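Local coordinates for tyrosine recombinase XerH (Helicobacter pylori, PDB 5JK0), which cuts and rejoins recombining DNA molecules as a site-specific tyrosine recombinase that takes part in chromosome segregation, at residues D[288-291]-D[292-296]. Residues are numbered along the deposited sequence; the frame is centred on the assembly and turned at random.
With nucleotides of chain G; nucleotides of chain H.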
loop_
_atom_site.group_PDB
_atom_site.type_symbol
_atom_site.label_atom_id
_atom_site.label_comp_id
_atom_site.label_asym_id
_atom_site.label_seq_id
_atom_site.Cartn_x
_atom_site.Cartn_y
_atom_site.Cartn_z
ATOM N N TYR D 288 0.644 -24.465 -30.136
ATOM C CA TYR D 288 -0.283 -24.820 -31.203
ATOM C C TYR D 288 -1.723 -24.523 -30.798
ATOM O O TYR D 288 -2.519 -24.050 -31.610
ATOM C CB TYR D 288 -0.140 -26.296 -31.580
ATOM C CG TYR D 288 -1.093 -26.734 -32.670
ATOM C CD1 TYR D 288 -0.810 -26.486 -34.008
ATOM C CD2 TYR D 288 -2.277 -27.392 -32.361
ATOM C CE1 TYR D 288 -1.679 -26.881 -35.007
ATOM C CE2 TYR D 288 -3.153 -27.792 -33.353
ATOM C CZ TYR D 288 -2.848 -27.533 -34.673
ATOM O OH TYR D 288 -3.719 -27.931 -35.662
ATOM N N LEU D 289 -2.050 -24.811 -29.542
ATOM C CA LEU D 289 -3.389 -24.565 -29.021
ATOM C C LEU D 289 -3.743 -23.083 -29.085
ATOM O O LEU D 289 -4.839 -22.719 -29.511
ATOM C CB LEU D 289 -3.507 -25.072 -27.581
ATOM C CG LEU D 289 -4.791 -24.710 -26.831
ATOM C CD1 LEU D 289 -6.022 -25.255 -27.540
ATOM C CD2 LEU D 289 -4.729 -25.212 -25.394
ATOM N N TYR D 290 -2.809 -22.236 -28.662
ATOM C CA TYR D 290 -3.010 -20.790 -28.683
ATOM C C TYR D 290 -3.289 -20.290 -30.097
ATOM O O TYR D 290 -4.230 -19.528 -30.321
ATOM C CB TYR D 290 -1.786 -20.069 -28.107
ATOM C CG TYR D 290 -1.889 -18.558 -28.141
ATOM C CD1 TYR D 290 -1.461 -17.836 -29.251
ATOM C CD2 TYR D 290 -2.410 -17.853 -27.063
ATOM C CE1 TYR D 290 -1.559 -16.460 -29.289
ATOM C CE2 TYR D 290 -2.507 -16.474 -27.092
ATOM C CZ TYR D 290 -2.081 -15.785 -28.208
ATOM O OH TYR D 290 -2.174 -14.412 -28.247
ATOM N N LYS D 291 -2.459 -20.724 -31.041
ATOM C CA LYS D 291 -2.557 -20.281 -32.427
ATOM C C LYS D 291 -3.917 -20.619 -33.028
ATOM O O LYS D 291 -4.478 -19.837 -33.794
ATOM C CB LYS D 291 -1.440 -20.907 -33.263
ATOM C CG LYS D 291 -1.138 -20.168 -34.555
ATOM C CD LYS D 291 -0.584 -18.777 -34.277
ATOM C CE LYS D 291 -0.183 -18.074 -35.566
ATOM N NZ LYS D 291 0.425 -16.737 -35.310
ATOM N N GLN D 292 -4.446 -21.786 -32.675
ATOM C CA GLN D 292 -5.748 -22.213 -33.172
ATOM C C GLN D 292 -6.876 -21.417 -32.522
ATOM O O GLN D 292 -7.894 -21.140 -33.154
ATOM C CB GLN D 292 -5.950 -23.711 -32.930
ATOM C CG GLN D 292 -5.026 -24.593 -33.753
ATOM C CD GLN D 292 -5.256 -24.443 -35.244
ATOM O OE1 GLN D 292 -6.395 -24.339 -35.700
ATOM N NE2 GLN D 292 -4.172 -24.424 -36.011
ATOM N N VAL D 293 -6.689 -21.054 -31.257
ATOM C CA VAL D 293 -7.682 -20.270 -30.528
ATOM C C VAL D 293 -7.731 -18.831 -31.039
ATOM O O VAL D 293 -8.807 -18.306 -31.333
ATOM C CB VAL D 293 -7.396 -20.266 -29.013
ATOM C CG1 VAL D 293 -8.225 -19.200 -28.310
ATOM C CG2 VAL D 293 -7.671 -21.641 -28.421
ATOM N N GLU D 294 -6.563 -18.205 -31.145
ATOM C CA GLU D 294 -6.459 -16.835 -31.639
ATOM C C GLU D 294 -7.033 -16.706 -33.047
ATOM O O GLU D 294 -7.643 -15.693 -33.392
ATOM C CB GLU D 294 -5.000 -16.369 -31.633
ATOM C CG GLU D 294 -4.808 -14.933 -32.095
ATOM C CD GLU D 294 -3.371 -14.629 -32.478
ATOM O OE1 GLU D 294 -2.620 -15.579 -32.786
ATOM O OE2 GLU D 294 -2.993 -13.438 -32.471
ATOM N N ARG D 295 -6.835 -17.746 -33.851
ATOM C CA ARG D 295 -7.317 -17.773 -35.227
ATOM C C ARG D 295 -8.841 -17.713 -35.294
ATOM O O ARG D 295 -9.407 -17.047 -36.160
ATOM C CB ARG D 295 -6.802 -19.027 -35.935
ATOM C CG ARG D 295 -7.258 -19.178 -37.374
ATOM C CD ARG D 295 -6.536 -20.335 -38.048
ATOM N NE ARG D 295 -7.072 -20.621 -39.374
ATOM C CZ ARG D 295 -7.989 -21.550 -39.622
ATOM N NH1 ARG D 295 -8.474 -22.287 -38.632
ATOM N NH2 ARG D 295 -8.422 -21.743 -40.860
ATOM N N ILE D 296 -9.500 -18.409 -34.372
ATOM C CA ILE D 296 -10.958 -18.421 -34.314
ATOM C C ILE D 296 -11.483 -17.097 -33.765
ATOM O O ILE D 296 -12.516 -16.591 -34.207
ATOM C CB ILE D 296 -11.477 -19.585 -33.446
ATOM C CG1 ILE D 296 -10.998 -20.923 -34.012
ATOM C CG2 ILE D 296 -12.994 -19.565 -33.366
ATOM C CD1 ILE D 296 -11.531 -22.122 -33.266
ATOM P P DA G 24 -1.413 -12.725 -25.708
ATOM O OP1 DA G 24 -1.524 -11.272 -25.455
ATOM O OP2 DA G 24 -2.621 -13.494 -26.076
ATOM O "O5'" DA G 24 -0.296 -12.968 -26.831
ATOM C "C5'" DA G 24 0.937 -12.264 -26.754
ATOM C "C4'" DA G 24 1.986 -12.865 -27.677
ATOM O "O4'" DA G 24 2.473 -14.123 -27.137
ATOM C "C3'" DA G 24 1.524 -13.173 -29.111
ATOM O "O3'" DA G 24 2.480 -12.662 -30.024
ATOM C "C2'" DA G 24 1.511 -14.703 -29.144
ATOM C "C1'" DA G 24 2.673 -14.994 -28.215
ATOM N N9 DA G 24 2.736 -16.371 -27.731
ATOM C C8 DA G 24 1.691 -17.228 -27.519
ATOM N N7 DA G 24 2.058 -18.411 -27.085
ATOM C C5 DA G 24 3.441 -18.324 -27.010
ATOM C C6 DA G 24 4.432 -19.246 -26.622
ATOM N N6 DA G 24 4.163 -20.490 -26.214
ATOM N N1 DA G 24 5.717 -18.836 -26.662
ATOM C C2 DA G 24 5.986 -17.590 -27.068
ATOM N N3 DA G 24 5.143 -16.638 -27.461
ATOM C C4 DA G 24 3.873 -17.074 -27.407
ATOM P P DG H 4 0.184 -31.296 -35.913
ATOM O OP1 DG H 4 1.107 -32.308 -35.353
ATOM O OP2 DG H 4 -1.263 -31.595 -36.003
ATOM O "O5'" DG H 4 0.353 -29.922 -35.104
ATOM C "C5'" DG H 4 1.296 -29.816 -34.037
ATOM C "C4'" DG H 4 2.711 -29.649 -34.565
ATOM O "O4'" DG H 4 2.725 -28.665 -35.621
ATOM C "C3'" DG H 4 3.714 -29.130 -33.553
ATOM O "O3'" DG H 4 4.229 -30.204 -32.778
ATOM C "C2'" DG H 4 4.793 -28.519 -34.445
ATOM C "C1'" DG H 4 4.003 -28.058 -35.680
ATOM N N9 DG H 4 3.832 -26.608 -35.769
ATOM C C8 DG H 4 2.647 -25.922 -35.896
ATOM N N7 DG H 4 2.798 -24.628 -35.959
ATOM C C5 DG H 4 4.171 -24.440 -35.868
ATOM C C6 DG H 4 4.930 -23.245 -35.880
ATOM O O6 DG H 4 4.523 -22.079 -35.975
ATOM N N1 DG H 4 6.295 -23.499 -35.766
ATOM C C2 DG H 4 6.855 -24.749 -35.654
ATOM N N2 DG H 4 8.191 -24.794 -35.552
ATOM N N3 DG H 4 6.156 -25.877 -35.643
ATOM C C4 DG H 4 4.824 -25.649 -35.753
ATOM P P DT H 5 4.565 -29.982 -31.222
ATOM O OP1 DT H 5 4.833 -31.309 -30.624
ATOM O OP2 DT H 5 3.496 -29.126 -30.664
ATOM O "O5'" DT H 5 5.924 -29.133 -31.235
ATOM C "C5'" DT H 5 7.117 -29.707 -31.764
ATOM C "C4'" DT H 5 8.268 -28.713 -31.722
ATOM O "O4'" DT H 5 7.886 -27.496 -32.418
ATOM C "C3'" DT H 5 8.712 -28.285 -30.321
ATOM O "O3'" DT H 5 10.137 -28.267 -30.247
ATOM C "C2'" DT H 5 8.124 -26.882 -30.177
ATOM C "C1'" DT H 5 8.179 -26.380 -31.611
ATOM N N1 DT H 5 7.181 -25.309 -31.905
ATOM C C2 DT H 5 7.603 -24.004 -32.010
ATOM O O2 DT H 5 8.766 -23.665 -31.874
ATOM N N3 DT H 5 6.610 -23.101 -32.283
ATOM C C4 DT H 5 5.264 -23.367 -32.458
ATOM O O4 DT H 5 4.447 -22.485 -32.700
ATOM C C5 DT H 5 4.888 -24.755 -32.333
ATOM C C7 DT H 5 3.455 -25.166 -32.501
ATOM C C6 DT H 5 5.853 -25.649 -32.066
HETATM O O HOH W 1 -2.519 -12.087 -29.775
HETATM O O HOH W 2 0.080 -15.372 -32.888
#
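Tyr290 and Glu294 sit one turn apart on helix 286-300 of the tyrosine recombinase catalytic domain, where the Tyr290 ring meets the bound DNA. Their backbones are joined by a nearly straight α-helical bond, Glu294 N to Tyr290 O at 2.8 Å, one of four successive i to i+4 bonds that satisfy the carbonyl oxygens of Tyr288, Leu289, Tyr290 and Lys291. A chi1 of 178° turns the Tyr290 ring away from its own backbone N to lay one face over C8 of DA24 of chain G. Its hydroxyl donates to OP2 of that nucleotide, an atom in the ring plane at the edge; the OH to OP2 distance of 2.4 Å is very short and its exact value doubtful. The same hydroxyl accepts from a water that also donates to Glu294 OE2, so carboxylate, phenol and phosphate form one chain; Arg303 makes a salt bridge to OE2. Glu294 OE1 accepts from a second water, which in turn accepts from Lys291 NZ. The ammonium and OE1, 4.1 Å apart, are thus bridged by water and form no direct salt bridge.

Around the helix, Tyr288 stands between DNA and protein: O5' of DG4 of chain H lies over one ring face, and Gln292 CG makes a CH-pi contact over the other, 4.0 Å from the centroid. Its hydroxyl is hydrogen-bonded to Asn201 of helix 198-211, whose Leu204 and Ile208 pack against Leu289. The bend of Gln292 at CB-CG (chi2 -63°) brings NE2 over the same face as CG, above CZ and CE1, with the amide tilted 31° to the ring.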